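Local coordinates for capsular polysaccharide biosynthesis protein (Burkholderia pseudomallei, PDB 4BQN) that binds coenzyme A and probably acts as an acetyltransferase in the biosynthesis of the bacterium's capsular polysaccharide, at residues 155-160 against 185-190; 194-199 against 204-209; 120-125 against 136-141; 237-242 against 270-275. The protein carries 1 engineered substitution. All coordinates share one frame; numbering follows the deposited sequence. Where two conformers were deposited one is given.

Interaction 1. Residues 155-160 against 185-190; sequences EIESWC and FILANC
Glu-157 reaches across from its helix to meet two side chains of the other segment, Leu-187 with one carboxylate oxygen and Cys-190 with the other. Its CG lies beside the backbone N (chi1 -71°) and the chain runs straight on from there, while the last torsion, near zero, turns OE1 back to the same side as CB. One methyl of Leu-187 therefore meets both ends of the glutamate: CD1 sits 3.8 Å from Glu-157 OE1 and 4.1 Å from Glu-157 CB. Leucine chi1 of 179° swings that methyl across, though the CB itself does not aim at the glutamate. Farther along, Glu-157 OE2 lies 3.6 Å from Cys-190 SG; its strong partner is Arg-191 NE, in a salt bridge. A water 2.8 Å from Glu-157 OE1 and 3.0 Å from Leu-187 O can bridge the two, though other acceptors nearby compete for its protons. Within its own segment, Asn-189 folds back so that ND2 donates to Phe-185 O at 2.9 Å, nearly straight at 168° and in the amide plane; the same carbonyl also takes the backbone N-H of Asn-189. That ND2 hovers over one face of the Phe-185 ring, out toward the rim. Helix 153-167 and helix 183-189 thus touch through few atoms. Beyond them, Trp-159 touches coenzyme A and meets Trp-301 of helix 300-310 edge-to-face, whereas Phe-185 and Ile-186 pack on Leu-206 of helix 204-217.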
# COMPACT_ATOMS: atom_id res chain seq x y z
N GLU A 155 -1.69 -14.00 -14.26
CA GLU A 155 -0.46 -14.37 -13.55
C GLU A 155 -0.14 -13.28 -12.51
O GLU A 155 0.23 -13.58 -11.38
CB GLU A 155 0.70 -14.54 -14.52
CG GLU A 155 2.05 -14.81 -13.85
CD GLU A 155 3.19 -14.96 -14.83
OE1 GLU A 155 2.96 -14.86 -16.05
OE2 GLU A 155 4.32 -15.21 -14.36
N ILE A 156 -0.25 -12.02 -12.93
CA ILE A 156 0.01 -10.90 -12.03
C ILE A 156 -0.92 -10.97 -10.83
O ILE A 156 -0.47 -10.89 -9.69
CB ILE A 156 -0.12 -9.56 -12.77
CG1 ILE A 156 1.00 -9.41 -13.81
CG2 ILE A 156 -0.09 -8.40 -11.77
CD1 ILE A 156 0.72 -8.36 -14.87
N GLU A 157 -2.23 -11.11 -11.09
CA GLU A 157 -3.22 -11.12 -10.01
C GLU A 157 -3.01 -12.31 -9.07
O GLU A 157 -3.13 -12.15 -7.85
CB GLU A 157 -4.63 -11.12 -10.54
CG GLU A 157 -4.98 -9.78 -11.14
CD GLU A 157 -6.40 -9.67 -11.61
OE1 GLU A 157 -7.14 -10.68 -11.54
OE2 GLU A 157 -6.78 -8.58 -12.08
N SER A 158 -2.70 -13.48 -9.63
CA SER A 158 -2.45 -14.67 -8.80
C SER A 158 -1.30 -14.43 -7.83
O SER A 158 -1.39 -14.78 -6.66
CB SER A 158 -2.19 -15.91 -9.66
OG SER A 158 -2.01 -17.06 -8.85
N TRP A 159 -0.23 -13.80 -8.32
CA TRP A 159 0.92 -13.50 -7.48
C TRP A 159 0.54 -12.47 -6.41
O TRP A 159 0.91 -12.63 -5.24
CB TRP A 159 2.09 -13.01 -8.33
CG TRP A 159 3.29 -12.66 -7.55
CD1 TRP A 159 4.29 -13.50 -7.13
CD2 TRP A 159 3.65 -11.34 -7.10
NE1 TRP A 159 5.23 -12.78 -6.43
CE2 TRP A 159 4.87 -11.46 -6.40
CE3 TRP A 159 3.06 -10.08 -7.23
CZ2 TRP A 159 5.52 -10.35 -5.83
CZ3 TRP A 159 3.71 -8.97 -6.65
CH2 TRP A 159 4.92 -9.12 -5.95
N CYS A 160 -0.20 -11.43 -6.80
CA CYS A 160 -0.63 -10.43 -5.82
C CYS A 160 -1.46 -11.04 -4.70
O CYS A 160 -1.27 -10.70 -3.52
CB CYS A 160 -1.43 -9.31 -6.49
SG CYS A 160 -0.45 -8.28 -7.62
N PHE A 185 -12.04 -9.81 -1.14
CA PHE A 185 -12.65 -8.60 -1.65
C PHE A 185 -11.79 -7.94 -2.73
O PHE A 185 -12.28 -7.56 -3.79
CB PHE A 185 -12.90 -7.61 -0.50
CG PHE A 185 -13.51 -6.32 -0.94
CD1 PHE A 185 -14.88 -6.23 -1.18
CD2 PHE A 185 -12.71 -5.20 -1.18
CE1 PHE A 185 -15.44 -5.04 -1.61
CE2 PHE A 185 -13.27 -4.00 -1.62
CZ PHE A 185 -14.63 -3.93 -1.84
N ILE A 186 -10.49 -7.82 -2.46
CA ILE A 186 -9.61 -7.18 -3.44
C ILE A 186 -9.63 -7.94 -4.78
O ILE A 186 -9.85 -7.34 -5.83
CB ILE A 186 -8.17 -7.01 -2.92
CG1 ILE A 186 -8.15 -6.03 -1.73
CG2 ILE A 186 -7.26 -6.51 -4.04
CD1 ILE A 186 -6.85 -6.03 -0.94
N LEU A 187 -9.40 -9.24 -4.74
CA LEU A 187 -9.32 -9.99 -5.98
C LEU A 187 -10.64 -9.90 -6.74
O LEU A 187 -10.65 -9.74 -7.96
CB LEU A 187 -8.94 -11.44 -5.73
CG LEU A 187 -8.86 -12.33 -6.98
CD1 LEU A 187 -7.77 -11.88 -7.94
CD2 LEU A 187 -8.71 -13.81 -6.61
N ALA A 188 -11.75 -10.02 -6.01
CA ALA A 188 -13.06 -10.08 -6.66
C ALA A 188 -13.48 -8.74 -7.25
O ALA A 188 -14.24 -8.71 -8.20
CB ALA A 188 -14.11 -10.59 -5.69
N ASN A 189 -12.97 -7.64 -6.70
CA ASN A 189 -13.43 -6.32 -7.11
C ASN A 189 -12.43 -5.47 -7.88
O ASN A 189 -12.81 -4.42 -8.38
CB ASN A 189 -13.89 -5.52 -5.89
CG ASN A 189 -15.16 -6.07 -5.30
OD1 ASN A 189 -16.25 -5.67 -5.69
ND2 ASN A 189 -15.02 -7.01 -4.37
N CYS A 190 -11.18 -5.91 -7.98
CA CYS A 190 -10.11 -5.03 -8.45
C CYS A 190 -10.31 -4.54 -9.89
O CYS A 190 -9.93 -3.41 -10.21
CB CYS A 190 -8.73 -5.68 -8.28
SG CYS A 190 -8.44 -7.18 -9.23
O HOH W 1 -9.86 -10.43 -10.81

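Interaction 2. Residues 194-199 against 204-209; sequences RLFYTM and AALMRE
Leu-195 and Leu-206 bring the backbones within 5.5 Å, CA to CA, where an irregular segment that turns a corner at Tyr-197 passes the first turn of helix 204-217. At this spot the helix offers side chain to main chain: Leu-206 CB rests 3.5 Å from the carbonyl oxygen of Leu-195. The tightest meeting is with the next residue. Leu-206 puts CG opposite its backbone N (chi1 -173°), and a chi2 of 56° sends its CD2 out to the far end of the Phe-196 ring, 3.3 Å from CE1 and 3.4 Å from CZ. The methyl comes in obliquely. Phe-196 starts out with its CB directed away from the helix, and it is the length of the side chain that brings the ring tip back. Leu-195 adds a looser touch, its CD2 4.4 Å from Ala-205 CB. Around this, Phe-185 of helix 183-189 touches both leucines. Thr-203 OG1 is hydrogen-bonded to Arg-194 O, and Tyr-103 OH to Leu-195 N. The side chains that meet are apolar, with one backbone carbonyl against Leu-206, so close fit, together with the ring of Trp-100, probably helps to place Phe-196, whose side chain is about 6 Å from those of His-99 and Asn-200, both coenzyme A-binding residues.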
# COMPACT_ATOMS: atom_id res chain seq x y z
N ARG A 194 -11.66 0.85 -8.69
CA ARG A 194 -10.26 1.19 -8.42
C ARG A 194 -10.03 1.13 -6.92
O ARG A 194 -10.53 1.96 -6.18
CB ARG A 194 -9.94 2.59 -8.96
CG ARG A 194 -8.47 2.94 -8.88
CD ARG A 194 -8.22 4.41 -9.18
NE ARG A 194 -8.73 4.87 -10.48
CZ ARG A 194 -8.03 4.89 -11.62
NH1 ARG A 194 -6.79 4.42 -11.65
NH2 ARG A 194 -8.56 5.38 -12.73
N LEU A 195 -9.26 0.14 -6.48
CA LEU A 195 -9.09 -0.12 -5.05
C LEU A 195 -7.78 0.43 -4.47
O LEU A 195 -7.65 0.54 -3.25
CB LEU A 195 -9.18 -1.62 -4.76
CG LEU A 195 -10.54 -2.28 -5.07
CD1 LEU A 195 -10.48 -3.76 -4.71
CD2 LEU A 195 -11.68 -1.57 -4.34
N PHE A 196 -6.84 0.77 -5.35
CA PHE A 196 -5.53 1.31 -4.95
C PHE A 196 -5.16 2.45 -5.87
O PHE A 196 -5.29 2.30 -7.09
CB PHE A 196 -4.42 0.25 -5.02
CG PHE A 196 -4.51 -0.80 -3.94
CD1 PHE A 196 -5.38 -1.88 -4.04
CD2 PHE A 196 -3.69 -0.72 -2.82
CE1 PHE A 196 -5.44 -2.85 -3.05
CE2 PHE A 196 -3.73 -1.70 -1.83
CZ PHE A 196 -4.62 -2.75 -1.94
N TYR A 197 -4.65 3.54 -5.30
CA TYR A 197 -4.03 4.63 -6.06
C TYR A 197 -2.53 4.37 -6.34
O TYR A 197 -1.98 4.82 -7.36
CB TYR A 197 -4.14 5.93 -5.27
CG TYR A 197 -5.52 6.51 -5.20
CD1 TYR A 197 -6.27 6.76 -6.36
CD2 TYR A 197 -6.07 6.87 -3.97
CE1 TYR A 197 -7.53 7.32 -6.29
CE2 TYR A 197 -7.35 7.45 -3.89
CZ TYR A 197 -8.07 7.67 -5.06
OH TYR A 197 -9.33 8.23 -5.02
N THR A 198 -1.88 3.69 -5.40
CA THR A 198 -0.52 3.17 -5.57
C THR A 198 -0.53 1.80 -4.91
O THR A 198 -1.52 1.45 -4.21
CB THR A 198 0.55 4.00 -4.85
OG1 THR A 198 0.43 3.74 -3.45
CG2 THR A 198 0.36 5.51 -5.11
N MET A 199 0.52 1.01 -5.11
CA MET A 199 0.57 -0.34 -4.57
C MET A 199 0.22 -0.42 -3.09
O MET A 199 -0.26 -1.45 -2.62
CB MET A 199 1.94 -0.96 -4.80
CG MET A 199 3.10 -0.25 -4.13
SD MET A 199 4.64 -0.95 -4.75
CE MET A 199 5.81 -0.24 -3.60
N ALA A 204 -10.52 5.24 -1.13
CA ALA A 204 -11.63 5.31 -0.18
C ALA A 204 -12.45 4.03 -0.08
O ALA A 204 -12.79 3.60 1.03
CB ALA A 204 -12.55 6.46 -0.54
N ALA A 205 -12.79 3.45 -1.23
CA ALA A 205 -13.66 2.26 -1.22
C ALA A 205 -12.99 1.13 -0.44
O ALA A 205 -13.64 0.43 0.35
CB ALA A 205 -13.94 1.82 -2.65
N LEU A 206 -11.69 0.94 -0.65
CA LEU A 206 -10.98 -0.11 0.08
C LEU A 206 -10.79 0.24 1.57
O LEU A 206 -10.91 -0.65 2.42
CB LEU A 206 -9.66 -0.47 -0.60
CG LEU A 206 -8.94 -1.68 0.01
CD1 LEU A 206 -9.84 -2.91 0.03
CD2 LEU A 206 -7.65 -1.95 -0.72
N MET A 207 -10.51 1.51 1.88
CA MET A 207 -10.42 1.91 3.27
C MET A 207 -11.74 1.69 4.00
O MET A 207 -11.74 1.27 5.16
CB MET A 207 -9.99 3.38 3.39
CG MET A 207 -8.53 3.63 3.00
SD MET A 207 -7.30 2.60 3.83
CE MET A 207 -7.69 2.93 5.55
N ARG A 208 -12.87 2.00 3.35
CA ARG A 208 -14.17 1.72 3.97
C ARG A 208 -14.32 0.23 4.22
O ARG A 208 -14.82 -0.19 5.27
CB ARG A 208 -15.32 2.22 3.11
CG ARG A 208 -15.42 3.73 3.06
CD ARG A 208 -16.74 4.16 2.45
NE ARG A 208 -16.91 3.73 1.06
CZ ARG A 208 -16.57 4.46 -0.01
NH1 ARG A 208 -15.97 5.64 0.12
NH2 ARG A 208 -16.81 3.98 -1.23
N GLU A 209 -13.92 -0.59 3.25
CA GLU A 209 -14.10 -2.03 3.38
C GLU A 209 -13.30 -2.59 4.57
O GLU A 209 -13.84 -3.35 5.38
CB GLU A 209 -13.75 -2.78 2.09
CG GLU A 209 -14.37 -4.16 2.04
CD GLU A 209 -15.90 -4.12 1.97
OE1 GLU A 209 -16.46 -3.18 1.36
OE2 GLU A 209 -16.55 -5.03 2.53

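Interaction 3. Residues 120-125 against 136-141; sequences YVDALI and ETYLRH
Asp-122 OD2, on the carboxylate that faces the phenol end of Tyr-138, is gripped by two hydroxyls, hydrogen-bonded to those of Tyr-242 and Thr-106. The other oxygen, OD1, accepts from Ile-125 N at 3.0 Å, with an angle of 159° at the hydrogen. That bond reaches OD1 on its anti side and somewhat out of the carboxylate plane. Tyr-138 OH lies 3.7 Å from Asp-122 OD1, but its hydrogen bond goes to Tyr-242 OH, so the two residues are tied through a shared third hydroxyl. The tyrosine gets there by pointing CG away from its own backbone N (chi1 -169°), which carries the ring out of its helix, with Ile-125 over one face and Leu-124 at the hydroxyl end. Ile-125 CG1 stands 3.8 Å from the Tyr-138 ring centroid and 24° off its normal, a CH-pi contact displaced toward the phenol end, since CG1 to Tyr-138 CZ is only 3.5 Å. Leu-124 closes round the hydroxyl, with CD2 3.4 Å and CB 3.5 Å from Tyr-138 OH. Phe-277 of helix 269-281 joins this ring edge-to-face. At the end of the tyrosine's helix, His-141 ND1 donates to Thr-137 O at 2.8 Å, the oxygen lying close to the imidazole plane at its edge. Taken together this is an aspartate N-cap on helix 123-130, with an aromatic side chain from helix 135-140 packed against that helix's first turn, well away from the coenzyme A site.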
# COMPACT_ATOMS: atom_id res chain seq x y z
N TYR A 120 7.65 6.63 -5.18
CA TYR A 120 7.47 5.53 -6.14
C TYR A 120 8.29 5.79 -7.38
O TYR A 120 8.53 6.96 -7.74
CB TYR A 120 5.99 5.38 -6.54
CG TYR A 120 5.09 5.23 -5.36
CD1 TYR A 120 4.86 3.99 -4.78
CD2 TYR A 120 4.51 6.36 -4.77
CE1 TYR A 120 4.04 3.87 -3.66
CE2 TYR A 120 3.70 6.24 -3.65
CZ TYR A 120 3.47 5.00 -3.10
OH TYR A 120 2.66 4.90 -2.01
N VAL A 121 8.73 4.71 -8.01
CA VAL A 121 9.43 4.78 -9.28
C VAL A 121 8.94 3.67 -10.20
O VAL A 121 8.31 2.70 -9.76
CB VAL A 121 10.96 4.64 -9.09
CG1 VAL A 121 11.53 5.81 -8.28
CG2 VAL A 121 11.33 3.31 -8.46
N ASP A 122 9.21 3.83 -11.48
CA ASP A 122 8.84 2.81 -12.45
C ASP A 122 10.02 1.86 -12.61
O ASP A 122 11.04 2.20 -13.21
CB ASP A 122 8.37 3.44 -13.77
CG ASP A 122 7.72 2.43 -14.68
OD1 ASP A 122 8.41 1.46 -15.05
OD2 ASP A 122 6.52 2.59 -14.97
N ALA A 123 9.89 0.67 -12.03
CA ALA A 123 10.92 -0.34 -12.08
C ALA A 123 11.16 -0.90 -13.47
O ALA A 123 12.26 -1.34 -13.77
CB ALA A 123 10.61 -1.47 -11.11
N LEU A 124 10.14 -0.89 -14.34
CA LEU A 124 10.40 -1.35 -15.70
C LEU A 124 11.35 -0.38 -16.40
O LEU A 124 12.21 -0.80 -17.15
CB LEU A 124 9.10 -1.54 -16.48
CG LEU A 124 9.30 -2.29 -17.81
CD1 LEU A 124 9.84 -3.70 -17.60
CD2 LEU A 124 7.99 -2.33 -18.57
N ILE A 125 11.18 0.91 -16.15
CA ILE A 125 12.14 1.92 -16.64
C ILE A 125 13.55 1.62 -16.13
O ILE A 125 14.50 1.72 -16.89
CB ILE A 125 11.65 3.35 -16.35
CG1 ILE A 125 10.50 3.65 -17.30
CG2 ILE A 125 12.77 4.38 -16.52
CD1 ILE A 125 9.87 5.01 -17.16
N GLU A 136 13.26 7.80 -25.35
CA GLU A 136 12.37 8.02 -26.48
C GLU A 136 11.82 6.69 -27.01
O GLU A 136 10.63 6.59 -27.34
CB GLU A 136 13.11 8.78 -27.59
CG GLU A 136 13.59 10.17 -27.18
CD GLU A 136 14.91 10.18 -26.40
OE1 GLU A 136 15.59 9.13 -26.30
OE2 GLU A 136 15.27 11.26 -25.89
N THR A 137 12.69 5.68 -27.07
CA THR A 137 12.29 4.34 -27.51
C THR A 137 11.25 3.76 -26.55
O THR A 137 10.24 3.20 -26.98
CB THR A 137 13.50 3.39 -27.63
OG1 THR A 137 14.44 3.94 -28.56
CG2 THR A 137 13.08 2.01 -28.12
N TYR A 138 11.49 3.91 -25.26
CA TYR A 138 10.55 3.42 -24.25
C TYR A 138 9.18 4.07 -24.44
O TYR A 138 8.15 3.37 -24.45
CB TYR A 138 11.08 3.69 -22.85
CG TYR A 138 10.30 3.00 -21.75
CD1 TYR A 138 9.14 3.57 -21.21
CD2 TYR A 138 10.75 1.79 -21.22
CE1 TYR A 138 8.44 2.94 -20.19
CE2 TYR A 138 10.06 1.14 -20.21
CZ TYR A 138 8.91 1.72 -19.69
OH TYR A 138 8.23 1.07 -18.68
N LEU A 139 9.15 5.40 -24.59
CA LEU A 139 7.88 6.10 -24.75
C LEU A 139 7.12 5.67 -26.01
O LEU A 139 5.89 5.64 -26.01
CB LEU A 139 8.08 7.62 -24.69
CG LEU A 139 7.99 8.26 -23.28
CD1 LEU A 139 6.56 8.25 -22.77
CD2 LEU A 139 8.92 7.63 -22.25
N ARG A 140 7.85 5.28 -27.06
CA ARG A 140 7.20 4.78 -28.27
C ARG A 140 6.65 3.36 -28.11
O ARG A 140 5.83 2.94 -28.92
CB ARG A 140 8.16 4.84 -29.47
CG ARG A 140 8.39 6.26 -29.97
CD ARG A 140 9.23 6.29 -31.24
NE ARG A 140 10.62 5.89 -31.01
CZ ARG A 140 11.64 6.73 -30.82
NH1 ARG A 140 11.44 8.04 -30.82
NH2 ARG A 140 12.86 6.25 -30.63
N HIS A 141 7.06 2.65 -27.05
CA HIS A 141 6.68 1.24 -26.85
C HIS A 141 5.73 1.00 -25.67
O HIS A 141 5.59 -0.13 -25.19
CB HIS A 141 7.93 0.38 -26.68
CG HIS A 141 8.67 0.11 -27.96
ND1 HIS A 141 9.52 1.04 -28.54
CD2 HIS A 141 8.70 -0.98 -28.76
CE1 HIS A 141 10.03 0.53 -29.65
NE2 HIS A 141 9.55 -0.69 -29.80

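Interaction 4. Residues 237-242 against 270-275; sequences TKMSLY and EPYLLE
Met-239 and Tyr-242 project from an extended segment without regular secondary structure, and Tyr-272 and Leu-273 answer from the helix beside it; the backbones stay well apart, 10.4 Å from Met-239 CA to Tyr-272 CA and 11.0 Å from Tyr-242 CA to Leu-273 CA. This is loop-on-helix packing, in which long side chains span the gap and meet near their ends. Met-239 is bent at chi2 and again at chi3 (119°, away from any staggered position), and this second kink turns CE to the phenol of Tyr-272. Met-239 CE is 3.8 Å from Tyr-272 OH and SD is 4.0 Å from the same oxygen, the two side chains running roughly at right angles. The methyl approaches the ring at a slant. Tyr-272 in turn stacks on Tyr-260 of strand 260-262, a residue that Met-239 and Leu-273 also touch, so this strand contributes to the same apolar cluster. The loop itself is held by backbone hydrogen bonds of Lys-238 with Gln-261 and of Met-239 with Tyr-197. Tyr-242 makes the second touch: its hydroxyl, hydrogen-bonded to Asp-122 OD2 and Tyr-138 OH, also meets one leucine methyl. Leu-273 CD2, which lies in plane at the edge of the neighbouring Tyr-272 ring, rests 3.9 Å from Tyr-242 OH.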
# COMPACT_ATOMS: atom_id res chain seq x y z
N THR A 237 -1.13 10.62 -4.17
CA THR A 237 -0.46 10.21 -5.39
C THR A 237 -1.27 9.15 -6.11
O THR A 237 -1.78 8.20 -5.50
CB THR A 237 0.97 9.74 -5.06
OG1 THR A 237 1.72 10.89 -4.67
CG2 THR A 237 1.65 9.04 -6.22
N LYS A 238 -1.43 9.33 -7.42
CA LYS A 238 -2.30 8.45 -8.19
C LYS A 238 -1.54 7.97 -9.41
O LYS A 238 -1.28 8.75 -10.34
CB LYS A 238 -3.60 9.17 -8.58
CG LYS A 238 -4.40 9.68 -7.38
CD LYS A 238 -5.69 10.41 -7.75
CE LYS A 238 -6.42 10.86 -6.49
NZ LYS A 238 -7.63 11.69 -6.77
N MET A 239 -1.13 6.71 -9.38
CA MET A 239 -0.41 6.11 -10.50
C MET A 239 -1.35 5.88 -11.67
O MET A 239 -2.52 5.54 -11.47
CB MET A 239 0.28 4.82 -10.09
CG MET A 239 1.44 5.00 -9.11
SD MET A 239 2.85 5.84 -9.88
CE MET A 239 2.98 7.32 -8.90
N SER A 240 -0.84 6.07 -12.88
CA SER A 240 -1.62 5.87 -14.09
C SER A 240 -1.38 4.47 -14.67
O SER A 240 -0.26 4.00 -14.72
CB SER A 240 -1.22 6.92 -15.10
OG SER A 240 -1.94 6.75 -16.29
N LEU A 241 -2.46 3.81 -15.10
CA LEU A 241 -2.33 2.50 -15.73
C LEU A 241 -1.79 2.61 -17.16
O LEU A 241 -2.16 3.53 -17.90
CB LEU A 241 -3.66 1.75 -15.72
CG LEU A 241 -4.13 1.19 -14.37
CD1 LEU A 241 -4.66 2.25 -13.41
CD2 LEU A 241 -5.17 0.11 -14.59
N TYR A 242 -0.94 1.67 -17.55
CA TYR A 242 -0.35 1.71 -18.89
C TYR A 242 -1.41 1.48 -19.97
O TYR A 242 -2.45 0.86 -19.72
CB TYR A 242 0.75 0.64 -19.01
CG TYR A 242 2.14 1.11 -18.62
CD1 TYR A 242 2.40 1.73 -17.39
CD2 TYR A 242 3.22 0.88 -19.48
CE1 TYR A 242 3.69 2.13 -17.05
CE2 TYR A 242 4.51 1.28 -19.15
CZ TYR A 242 4.74 1.90 -17.93
OH TYR A 242 6.02 2.28 -17.61
N GLU A 270 3.82 11.50 -20.41
CA GLU A 270 5.08 11.54 -21.14
C GLU A 270 6.21 12.18 -20.31
O GLU A 270 7.25 11.55 -20.11
CB GLU A 270 4.94 12.20 -22.52
CG GLU A 270 6.23 12.20 -23.33
CD GLU A 270 6.06 12.78 -24.72
OE1 GLU A 270 5.21 13.68 -24.90
OE2 GLU A 270 6.79 12.34 -25.64
N PRO A 271 5.99 13.43 -19.82
CA PRO A 271 7.06 13.99 -18.99
C PRO A 271 7.30 13.19 -17.71
O PRO A 271 8.44 13.12 -17.27
CB PRO A 271 6.55 15.40 -18.65
CG PRO A 271 5.11 15.41 -19.00
CD PRO A 271 4.95 14.43 -20.11
N TYR A 272 6.26 12.61 -17.13
CA TYR A 272 6.46 11.77 -15.94
C TYR A 272 7.45 10.64 -16.23
O TYR A 272 8.43 10.42 -15.48
CB TYR A 272 5.12 11.21 -15.42
CG TYR A 272 5.35 10.28 -14.24
CD1 TYR A 272 5.44 10.79 -12.94
CD2 TYR A 272 5.56 8.91 -14.43
CE1 TYR A 272 5.69 9.95 -11.86
CE2 TYR A 272 5.81 8.06 -13.36
CZ TYR A 272 5.88 8.59 -12.08
OH TYR A 272 6.14 7.74 -11.04
N LEU A 273 7.21 9.92 -17.31
CA LEU A 273 8.04 8.77 -17.64
C LEU A 273 9.44 9.18 -18.09
O LEU A 273 10.43 8.55 -17.74
CB LEU A 273 7.35 7.88 -18.67
CG LEU A 273 6.06 7.20 -18.17
CD1 LEU A 273 5.33 6.57 -19.34
CD2 LEU A 273 6.36 6.16 -17.09
N LEU A 274 9.54 10.25 -18.87
CA LEU A 274 10.85 10.79 -19.22
C LEU A 274 11.65 11.18 -17.98
O LEU A 274 12.86 10.92 -17.90
CB LEU A 274 10.69 11.97 -20.18
CG LEU A 274 10.17 11.66 -21.58
CD1 LEU A 274 9.85 12.93 -22.35
CD2 LEU A 274 11.11 10.77 -22.38
N GLU A 275 10.99 11.80 -17.00
CA GLU A 275 11.66 12.18 -15.75
C GLU A 275 12.11 10.97 -14.94
O GLU A 275 13.12 11.02 -14.24
CB GLU A 275 10.76 13.10 -14.92
CG GLU A 275 10.60 14.50 -15.51
CD GLU A 275 9.70 15.42 -14.69
OE1 GLU A 275 9.41 15.11 -13.52
OE2 GLU A 275 9.27 16.46 -15.24

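How the interactions relate
Interactions 3 and 4 share a cluster, their centres about 9 Å apart: besides the hydroxyl of Tyr-242, Leu-139 CD2 meets Leu-274 CD2 at 3.8 Å, helix 135-140 against helix 269-281. Interactions 1 and 2 adjoin where helix 183-189 leans on helix 204-217. A backbone bond, Tyr-197 O to Met-239 N at 2.9 Å, links interaction 2 to interaction 4, and a weak one between the hydroxyls of Thr-198 and Tyr-120 links it to interaction 3. Chemistry varies with place: interaction 2, nearest the chain's centre, is buried and apolar; interactions 3 and 4 are also buried but mix aromatic rings with hydroxyls; interaction 1, largely buried with Leu-187 exposed, holds a salt-bridged carboxylate and a water.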